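GH26A (Muricauda sp. MAR_2010_75, PDB 6Q75) is a family 26 glycoside hydrolase that probably cleaves glycosidic bonds in beta-linked polysaccharides such as mannans. Local coordinates at residues Y99-H110 with K167-H176. Sequence-based numbering, arbitrary orientation.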
loop_
_atom_site.group_PDB
_atom_site.type_symbol
_atom_site.label_atom_id
_atom_site.label_comp_id
_atom_site.label_asym_id
_atom_site.label_seq_id
_atom_site.Cartn_x
_atom_site.Cartn_y
_atom_site.Cartn_z
ATOM N N TYR A 99 -6.866 14.464 -3.963
ATOM C CA TYR A 99 -5.870 14.858 -4.949
ATOM C C TYR A 99 -6.042 16.328 -5.329
ATOM O O TYR A 99 -5.062 17.080 -5.417
ATOM C CB TYR A 99 -5.988 13.949 -6.187
ATOM C CG TYR A 99 -4.944 14.248 -7.227
ATOM C CD1 TYR A 99 -3.603 14.060 -6.941
ATOM C CD2 TYR A 99 -5.290 14.769 -8.462
ATOM C CE1 TYR A 99 -2.632 14.341 -7.865
ATOM C CE2 TYR A 99 -4.316 15.062 -9.411
ATOM C CZ TYR A 99 -2.986 14.844 -9.100
ATOM O OH TYR A 99 -1.991 15.133 -10.005
ATOM N N HIS A 100 -7.288 16.763 -5.530
ATOM C CA HIS A 100 -7.549 18.161 -5.843
ATOM C C HIS A 100 -7.189 19.080 -4.687
ATOM O O HIS A 100 -6.994 20.281 -4.897
ATOM C CB HIS A 100 -9.011 18.357 -6.211
ATOM C CG HIS A 100 -9.353 17.835 -7.571
ATOM N ND1 HIS A 100 -8.390 17.466 -8.486
ATOM C CD2 HIS A 100 -10.546 17.665 -8.185
ATOM C CE1 HIS A 100 -8.978 17.064 -9.600
ATOM N NE2 HIS A 100 -10.286 17.167 -9.441
ATOM N N GLU A 101 -7.195 18.562 -3.467
ATOM C CA GLU A 101 -6.749 19.326 -2.310
ATOM C C GLU A 101 -5.237 19.336 -2.153
ATOM O O GLU A 101 -4.734 20.048 -1.280
ATOM C CB GLU A 101 -7.440 18.781 -1.049
ATOM C CG GLU A 101 -8.908 19.206 -1.020
ATOM C CD GLU A 101 -9.799 18.246 -0.243
ATOM O OE1 GLU A 101 -9.254 17.432 0.527
ATOM O OE2 GLU A 101 -11.041 18.279 -0.444
ATOM N N GLY A 102 -4.504 18.547 -2.936
ATOM C CA GLY A 102 -3.059 18.531 -2.868
ATOM C C GLY A 102 -2.441 17.345 -2.171
ATOM O O GLY A 102 -1.224 17.349 -1.954
ATOM N N ALA A 103 -3.237 16.334 -1.804
ATOM C CA ALA A 103 -2.720 15.148 -1.141
ATOM C C ALA A 103 -2.172 14.147 -2.154
ATOM O O ALA A 103 -2.533 14.147 -3.339
ATOM C CB ALA A 103 -3.818 14.465 -0.318
ATOM N N ILE A 104 -1.281 13.295 -1.677
ATOM C CA ILE A 104 -0.774 12.166 -2.457
ATOM C C ILE A 104 -1.617 10.952 -2.092
ATOM O O ILE A 104 -1.869 10.709 -0.910
ATOM C CB ILE A 104 0.723 11.936 -2.183
ATOM C CG1 ILE A 104 1.552 13.131 -2.700
ATOM C CG2 ILE A 104 1.217 10.651 -2.819
ATOM C CD1 ILE A 104 2.972 13.176 -2.136
ATOM N N VAL A 105 -2.106 10.209 -3.099
ATOM C CA VAL A 105 -3.123 9.177 -2.875
ATOM C C VAL A 105 -2.477 7.799 -2.859
ATOM O O VAL A 105 -1.742 7.440 -3.786
ATOM C CB VAL A 105 -4.211 9.224 -3.965
ATOM C CG1 VAL A 105 -5.104 7.943 -3.907
ATOM C CG2 VAL A 105 -5.019 10.479 -3.851
ATOM N N THR A 106 -2.791 6.994 -1.833
ATOM C CA THR A 106 -2.408 5.586 -1.838
ATOM C C THR A 106 -3.643 4.712 -1.625
ATOM O O THR A 106 -4.550 5.069 -0.871
ATOM C CB THR A 106 -1.309 5.264 -0.775
ATOM O OG1 THR A 106 -0.926 3.888 -0.907
ATOM C CG2 THR A 106 -1.765 5.547 0.674
ATOM N N LEU A 107 -3.703 3.590 -2.348
ATOM C CA LEU A 107 -4.839 2.673 -2.263
ATOM C C LEU A 107 -4.336 1.242 -2.128
ATOM O O LEU A 107 -3.335 0.861 -2.749
ATOM C CB LEU A 107 -5.750 2.797 -3.508
ATOM C CG LEU A 107 -6.384 4.193 -3.627
ATOM C CD1 LEU A 107 -7.099 4.336 -4.986
ATOM C CD2 LEU A 107 -7.356 4.458 -2.467
ATOM N N MET A 108 -5.012 0.470 -1.278
ATOM C CA MET A 108 -4.760 -0.951 -1.085
ATOM C C MET A 108 -6.048 -1.728 -1.376
ATOM O O MET A 108 -7.069 -1.154 -1.782
ATOM C CB MET A 108 -4.258 -1.231 0.338
ATOM C CG MET A 108 -5.298 -0.882 1.400
ATOM S SD MET A 108 -4.636 -0.931 3.080
ATOM C CE MET A 108 -4.044 -2.628 3.163
ATOM N N TRP A 109 -6.009 -3.035 -1.122
ATOM C CA TRP A 109 -7.102 -3.893 -1.573
ATOM C C TRP A 109 -7.148 -5.194 -0.790
ATOM O O TRP A 109 -6.694 -6.234 -1.282
ATOM C CB TRP A 109 -6.961 -4.168 -3.071
ATOM C CG TRP A 109 -8.108 -4.953 -3.702
ATOM C CD1 TRP A 109 -9.421 -4.975 -3.304
ATOM C CD2 TRP A 109 -8.008 -5.867 -4.805
ATOM N NE1 TRP A 109 -10.158 -5.817 -4.140
ATOM C CE2 TRP A 109 -9.302 -6.388 -5.045
ATOM C CE3 TRP A 109 -6.948 -6.278 -5.624
ATOM C CZ2 TRP A 109 -9.575 -7.308 -6.092
ATOM C CZ3 TRP A 109 -7.215 -7.202 -6.645
ATOM C CH2 TRP A 109 -8.517 -7.707 -6.857
ATOM N N HIS A 110 -7.662 -5.164 0.436
ATOM C CA HIS A 110 -8.087 -6.427 1.032
ATOM C C HIS A 110 -9.175 -7.034 0.146
ATOM O O HIS A 110 -10.078 -6.337 -0.335
ATOM C CB HIS A 110 -8.633 -6.241 2.434
ATOM C CG HIS A 110 -7.590 -5.929 3.461
ATOM N ND1 HIS A 110 -7.410 -4.662 3.971
ATOM C CD2 HIS A 110 -6.693 -6.726 4.094
ATOM C CE1 HIS A 110 -6.450 -4.690 4.884
ATOM N NE2 HIS A 110 -6.004 -5.933 4.984
ATOM N N LYS A 167 -6.564 11.910 -13.968
ATOM C CA LYS A 167 -5.122 12.182 -13.910
ATOM C C LYS A 167 -4.579 12.103 -12.483
ATOM O O LYS A 167 -3.701 12.871 -12.112
ATOM C CB LYS A 167 -4.766 13.538 -14.544
ATOM C CG LYS A 167 -5.439 13.743 -15.925
ATOM C CD LYS A 167 -5.213 15.139 -16.510
ATOM C CE LYS A 167 -3.748 15.489 -16.649
ATOM N NZ LYS A 167 -3.564 16.775 -17.416
ATOM N N VAL A 168 -5.073 11.150 -11.701
ATOM C CA VAL A 168 -4.599 10.915 -10.334
ATOM C C VAL A 168 -3.586 9.775 -10.365
ATOM O O VAL A 168 -3.960 8.641 -10.702
ATOM C CB VAL A 168 -5.757 10.587 -9.376
ATOM C CG1 VAL A 168 -5.238 10.446 -7.877
ATOM C CG2 VAL A 168 -6.862 11.637 -9.467
ATOM N N PRO A 169 -2.327 10.004 -9.982
ATOM C CA PRO A 169 -1.388 8.895 -9.818
ATOM C C PRO A 169 -1.663 8.208 -8.492
ATOM O O PRO A 169 -2.009 8.868 -7.507
ATOM C CB PRO A 169 -0.022 9.597 -9.786
ATOM C CG PRO A 169 -0.336 10.905 -9.093
ATOM C CD PRO A 169 -1.775 11.274 -9.476
ATOM N N ILE A 170 -1.481 6.882 -8.451
ATOM C CA ILE A 170 -1.869 6.091 -7.279
ATOM C C ILE A 170 -0.665 5.324 -6.744
ATOM O O ILE A 170 -0.027 4.578 -7.486
ATOM C CB ILE A 170 -3.010 5.115 -7.629
ATOM C CG1 ILE A 170 -4.173 5.876 -8.282
ATOM C CG2 ILE A 170 -3.423 4.263 -6.400
ATOM C CD1 ILE A 170 -4.889 6.822 -7.366
ATOM N N LEU A 171 -0.350 5.488 -5.442
ATOM C CA LEU A 171 0.562 4.539 -4.819
ATOM C C LEU A 171 -0.225 3.259 -4.548
ATOM O O LEU A 171 -0.963 3.164 -3.558
ATOM C CB LEU A 171 1.139 5.120 -3.520
ATOM C CG LEU A 171 1.978 6.379 -3.750
ATOM C CD1 LEU A 171 2.270 7.067 -2.395
ATOM C CD2 LEU A 171 3.304 6.061 -4.462
ATOM N N TRP A 172 -0.098 2.268 -5.443
ATOM C CA TRP A 172 -0.952 1.085 -5.457
ATOM C C TRP A 172 -0.255 -0.055 -4.718
ATOM O O TRP A 172 0.864 -0.424 -5.083
ATOM C CB TRP A 172 -1.230 0.728 -6.926
ATOM C CG TRP A 172 -1.906 -0.549 -7.210
ATOM C CD1 TRP A 172 -1.446 -1.556 -8.017
ATOM C CD2 TRP A 172 -3.197 -0.964 -6.745
ATOM N NE1 TRP A 172 -2.361 -2.588 -8.062
ATOM C CE2 TRP A 172 -3.450 -2.244 -7.305
ATOM C CE3 TRP A 172 -4.163 -0.381 -5.908
ATOM C CZ2 TRP A 172 -4.621 -2.961 -7.054
ATOM C CZ3 TRP A 172 -5.324 -1.104 -5.635
ATOM C CH2 TRP A 172 -5.552 -2.378 -6.238
ATOM N N ARG A 173 -0.881 -0.582 -3.635
ATOM C CA ARG A 173 -0.247 -1.573 -2.761
ATOM C C ARG A 173 -1.128 -2.822 -2.674
ATOM O O ARG A 173 -1.843 -3.033 -1.689
ATOM C CB ARG A 173 0.056 -0.988 -1.365
ATOM C CG ARG A 173 0.306 0.535 -1.349
ATOM C CD ARG A 173 0.911 0.966 -0.003
ATOM N NE ARG A 173 0.212 0.340 1.130
ATOM C CZ ARG A 173 -0.964 0.758 1.597
ATOM N NH1 ARG A 173 -1.530 0.120 2.616
ATOM N NH2 ARG A 173 -1.593 1.795 1.034
ATOM N N PRO A 174 -1.152 -3.646 -3.726
ATOM C CA PRO A 174 -1.962 -4.868 -3.702
ATOM C C PRO A 174 -1.299 -6.037 -2.968
ATOM O O PRO A 174 -0.074 -6.172 -2.923
ATOM C CB PRO A 174 -2.122 -5.184 -5.199
ATOM C CG PRO A 174 -0.744 -4.759 -5.778
ATOM C CD PRO A 174 -0.328 -3.512 -4.930
ATOM N N TYR A 175 -2.143 -6.923 -2.439
ATOM C CA TYR A 175 -1.713 -8.204 -1.863
ATOM C C TYR A 175 -0.589 -7.987 -0.844
ATOM O O TYR A 175 0.466 -8.623 -0.891
ATOM C CB TYR A 175 -1.276 -9.178 -2.939
ATOM C CG TYR A 175 -2.381 -9.551 -3.912
ATOM C CD1 TYR A 175 -3.613 -10.049 -3.458
ATOM C CD2 TYR A 175 -2.194 -9.420 -5.280
ATOM C CE1 TYR A 175 -4.635 -10.398 -4.359
ATOM C CE2 TYR A 175 -3.211 -9.787 -6.189
ATOM C CZ TYR A 175 -4.420 -10.259 -5.714
ATOM O OH TYR A 175 -5.424 -10.605 -6.610
ATOM N N HIS A 176 -0.833 -7.053 0.057
ATOM C CA HIS A 176 0.155 -6.604 1.024
ATOM C C HIS A 176 0.394 -7.662 2.109
ATOM O O HIS A 176 -0.387 -8.602 2.293
ATOM C CB HIS A 176 -0.313 -5.299 1.670
ATOM C CG HIS A 176 -1.615 -5.463 2.386
ATOM N ND1 HIS A 176 -2.781 -5.784 1.732
ATOM C CD2 HIS A 176 -1.917 -5.436 3.704
ATOM C CE1 HIS A 176 -3.760 -5.910 2.611
ATOM N NE2 HIS A 176 -3.261 -5.691 3.819
HETATM O O HOH W 1 -2.738 15.304 -12.570
HETATM O O HOH W 2 -1.588 11.091 -5.809
HETATM O O HOH W 3 -3.752 -4.603 -0.705
HETATM O O HOH W 4 -4.890 -6.895 -3.120
#
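Thr-106 OG1 lies between two partners of the adjacent parallel strand: it donates to Leu-171 O at 2.7 Å and accepts from Arg-173 NH2 at 2.9 Å, in the guanidinium plane. Its torsion, OG1 opposite the backbone N (chi1 -176°), turns it toward both. Leu-107 N reaches Leu-171 O from the other face of that carbonyl, and Leu-107 O accepts from Arg-173 N at 3.0 Å. Over the guanidinium lies Met-108 CB, with SD 3.3 Å from Arg-173 NH1; the bend at chi3 (-58°) lays CE on the His-176 ring, 3.3 Å from its centroid, a CH-pi contact. His-176 turns its edge to the face of His-110 in an offset edge-to-face pair, planes at 84°. His-110 ND1 is hydrogen-bonded to Asp-78 OD2, and Arg-173 NE to Asn-219 OD1. A leucine at Arg-173 would probably leave Thr-106 OG1 without its N-H donor and Asn-219 OD1 without its mate. Tris hydrogen-bonded to His-176 NE2 and glycerol near His-110, both probably from the crystallisation liquor, may mark the substrate pocket expected at the strands' C-terminal ends. Within the (beta/alpha)8 barrel, Thr-106 and Arg-173 face Met-297 of strand 293-299, whereas Leu-107 and Ile-170 pack outward on Leu-163 of helix 144-165.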